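Local coordinates for uncharacterized protein conserved in bacteria (Streptococcus suis, PDB 4FZQ) that is a surface antigen that mediates attachment to host cells, here represented by its G5 domain, a module that probably contributes to that adhesion, at residues E36-K41 with E67-I72. The protein carries 1 engineered substitution. Residues are numbered along the deposited sequence; the frame is centred on the assembly and turned at random.
Sequences EGKAGK and EGQNRI
Lys38 and Gln69 join the two runs by both backbone and side chain. Gln69 N donates to Lys38 O at 2.8 Å, with an angle of 157° at the hydrogen. The ammonium of Lys38 also reaches the side-chain amide, with NZ 2.6 Å from Gln69 OE1. It approaches from above the carbonyl plane, 46° out of it. The lysine chain bends at chi2 and chi3, which folds its CD and CE over the end of the extended Gln69 chain.

Glycines allow the close backbone approach. Gly37 CA lies 3.1 Å from Gln69 O, an approach that depends on the absence of a CB. Its positive phi also suits glycine. Gly68 CA makes a CA-H...O contact with Lys38 O, and Gly40 CA sits 3.5 Å from Gly68 N.

At the other end, Arg71 CB packs 3.3 Å from Glu36 O. A water hydrogen-bonded to Glu36 O also accepts a weak bond from Arg71 NH1. The Glu36 carboxylate is too far away for a salt bridge with Arg71, whose NE instead pairs with Glu18.

Glu67 OE2 takes the N-H of Gly68 and forms a salt bridge with Lys17, tying this loop to the one before strand 18-22. Asn70 ND2 bonds to Tyr32 OH of a third subunit.

The two segments run roughly antiparallel, 162° apart end to end. Together with the loop around Leu14-Lys17 they form the extended three-chain, collagen-like link between the two three-stranded sheets of this elongated, all-beta domain, as in other G5 domains.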
ATOM      1  N   GLU A  36       2.631   1.898 -21.382  1.00 37.19           N
ATOM      2  CA  GLU A  36       2.677   1.296 -20.059  1.00 39.52           C
ATOM      3  C   GLU A  36       3.231   2.182 -18.957  1.00 37.06           C
ATOM      4  O   GLU A  36       2.954   1.957 -17.785  1.00 34.09           O
ATOM      5  CB  GLU A  36       3.450  -0.027 -20.126  1.00 44.29           C
ATOM      6  CG  GLU A  36       2.824  -1.018 -21.113  1.00 51.97           C
ATOM      7  CD  GLU A  36       3.040  -2.477 -20.732  1.00 56.76           C
ATOM      8  OE1 GLU A  36       4.200  -2.951 -20.781  1.00 58.36           O
ATOM      9  OE2 GLU A  36       2.040  -3.147 -20.383  1.00 60.73           O
ATOM     10  N   GLY A  37       4.010   3.184 -19.337  1.00 35.00           N
ATOM     11  CA  GLY A  37       4.577   4.084 -18.350  1.00 36.92           C
ATOM     12  C   GLY A  37       5.583   3.450 -17.411  1.00 36.37           C
ATOM     13  O   GLY A  37       5.448   2.289 -17.030  1.00 38.39           O
ATOM     14  N   LYS A  38       6.600   4.224 -17.048  1.00 48.62           N
ATOM     15  CA  LYS A  38       7.653   3.774 -16.145  1.00 46.04           C
ATOM     16  C   LYS A  38       7.555   4.508 -14.822  1.00 43.38           C
ATOM     17  O   LYS A  38       7.234   5.690 -14.779  1.00 43.33           O
ATOM     18  CB  LYS A  38       9.032   4.029 -16.761  1.00 48.47           C
ATOM     19  CG  LYS A  38       9.440   3.028 -17.837  1.00 52.57           C
ATOM     20  CD  LYS A  38       9.265   3.569 -19.257  1.00 54.59           C
ATOM     21  CE  LYS A  38      10.313   4.631 -19.595  1.00 54.52           C
ATOM     22  NZ  LYS A  38      10.293   5.015 -21.039  1.00 51.99           N
ATOM     23  N   ALA A  39       7.841   3.800 -13.743  1.00 29.42           N
ATOM     24  CA  ALA A  39       7.778   4.385 -12.409  1.00 28.99           C
ATOM     25  C   ALA A  39       8.724   5.568 -12.228  1.00 28.75           C
ATOM     26  O   ALA A  39       9.809   5.610 -12.812  1.00 27.99           O
ATOM     27  CB  ALA A  39       8.093   3.319 -11.364  1.00 27.28           C
ATOM     28  N   GLY A  40       8.288   6.532 -11.424  1.00 30.68           N
ATOM     29  CA  GLY A  40       9.118   7.677 -11.125  1.00 30.26           C
ATOM     30  C   GLY A  40      10.158   7.222 -10.108  1.00 30.47           C
ATOM     31  O   GLY A  40      10.209   6.049  -9.743  1.00 30.03           O
ATOM     32  N   LYS A  41      10.959   8.140  -9.599  1.00 30.94           N
ATOM     33  CA  LYS A  41      12.010   7.731  -8.690  1.00 32.43           C
ATOM     34  C   LYS A  41      12.302   8.719  -7.559  1.00 31.04           C
ATOM     35  O   LYS A  41      12.297   9.933  -7.758  1.00 30.26           O
ATOM     36  CB  LYS A  41      13.263   7.509  -9.534  1.00 35.28           C
ATOM     37  CG  LYS A  41      14.302   6.594  -8.958  1.00 43.22           C
ATOM     38  CD  LYS A  41      15.330   6.246 -10.042  1.00 49.27           C
ATOM     39  CE  LYS A  41      14.684   5.465 -11.194  1.00 52.12           C
ATOM     40  NZ  LYS A  41      15.664   5.069 -12.247  1.00 52.87           N
ATOM     41  N   GLU A  67      10.243  12.657 -11.852  1.00 31.04           N
ATOM     42  CA  GLU A  67       8.970  12.222 -12.410  1.00 32.48           C
ATOM     43  C   GLU A  67       9.190  11.059 -13.365  1.00 33.43           C
ATOM     44  O   GLU A  67      10.217  10.985 -14.035  1.00 32.50           O
ATOM     45  CB  GLU A  67       8.293  13.367 -13.164  1.00 35.99           C
ATOM     46  CG  GLU A  67       6.989  12.971 -13.851  1.00 41.60           C
ATOM     47  CD  GLU A  67       5.897  12.574 -12.858  1.00 47.41           C
ATOM     48  OE1 GLU A  67       5.371  13.478 -12.157  1.00 48.31           O
ATOM     49  OE2 GLU A  67       5.577  11.360 -12.773  1.00 47.33           O
ATOM     50  N   GLY A  68       8.222  10.153 -13.432  1.00 28.52           N
ATOM     51  CA  GLY A  68       8.354   9.017 -14.323  1.00 27.83           C
ATOM     52  C   GLY A  68       7.598   9.218 -15.617  1.00 29.13           C
ATOM     53  O   GLY A  68       7.357  10.344 -16.052  1.00 31.02           O
ATOM     54  N   GLN A  69       7.218   8.114 -16.242  1.00 33.51           N
ATOM     55  CA  GLN A  69       6.469   8.165 -17.484  1.00 33.66           C
ATOM     56  C   GLN A  69       5.069   7.647 -17.186  1.00 32.62           C
ATOM     57  O   GLN A  69       4.912   6.584 -16.589  1.00 30.89           O
ATOM     58  CB  GLN A  69       7.157   7.287 -18.532  1.00 37.12           C
ATOM     59  CG  GLN A  69       6.441   7.203 -19.868  1.00 41.29           C
ATOM     60  CD  GLN A  69       7.116   6.229 -20.821  1.00 44.20           C
ATOM     61  OE1 GLN A  69       8.200   6.500 -21.330  1.00 45.35           O
ATOM     62  NE2 GLN A  69       6.479   5.083 -21.059  1.00 47.66           N
ATOM     63  N   ASN A  70       4.056   8.406 -17.590  1.00 27.24           N
ATOM     64  CA  ASN A  70       2.673   8.006 -17.354  1.00 27.68           C
ATOM     65  C   ASN A  70       2.235   6.759 -18.105  1.00 27.79           C
ATOM     66  O   ASN A  70       2.687   6.477 -19.214  1.00 26.78           O
ATOM     67  CB  ASN A  70       1.689   9.112 -17.750  1.00 28.15           C
ATOM     68  CG  ASN A  70       1.620  10.242 -16.746  1.00 31.32           C
ATOM     69  OD1 ASN A  70       2.182  10.164 -15.651  1.00 33.14           O
ATOM     70  ND2 ASN A  70       0.910  11.308 -17.115  1.00 29.52           N
ATOM     71  N   ARG A  71       1.341   6.017 -17.472  1.00 29.41           N
ATOM     72  CA  ARG A  71       0.742   4.853 -18.075  1.00 28.83           C
ATOM     73  C   ARG A  71      -0.510   5.528 -18.643  1.00 30.12           C
ATOM     74  O   ARG A  71      -1.192   6.270 -17.929  1.00 30.90           O
ATOM     75  CB  ARG A  71       0.375   3.855 -16.983  1.00 30.38           C
ATOM     76  CG  ARG A  71      -0.392   2.628 -17.435  1.00 33.62           C
ATOM     77  CD  ARG A  71      -0.671   1.730 -16.238  1.00 38.40           C
ATOM     78  NE  ARG A  71      -1.630   0.673 -16.544  1.00 44.42           N
ATOM     79  CZ  ARG A  71      -1.380  -0.351 -17.354  1.00 46.61           C
ATOM     80  NH1 ARG A  71      -0.192  -0.459 -17.936  1.00 47.47           N
ATOM     81  NH2 ARG A  71      -2.321  -1.259 -17.587  1.00 47.25           N
ATOM     82  N   ILE A  72      -0.803   5.328 -19.918  1.00 27.34           N
ATOM     83  CA  ILE A  72      -1.985   5.967 -20.480  1.00 25.65           C
ATOM     84  C   ILE A  72      -3.063   4.956 -20.845  1.00 25.61           C
ATOM     85  O   ILE A  72      -2.839   4.061 -21.665  1.00 24.00           O
ATOM     86  CB  ILE A  72      -1.652   6.810 -21.747  1.00 25.39           C
ATOM     87  CG1 ILE A  72      -0.890   8.082 -21.372  1.00 26.64           C
ATOM     88  CG2 ILE A  72      -2.929   7.236 -22.435  1.00 23.75           C
ATOM     89  CD1 ILE A  72      -0.636   8.403 -19.895  1.00 42.95           C
TER
HETATM   90  O   HOH W   1       1.983   0.262 -15.869  1.00 62.96           O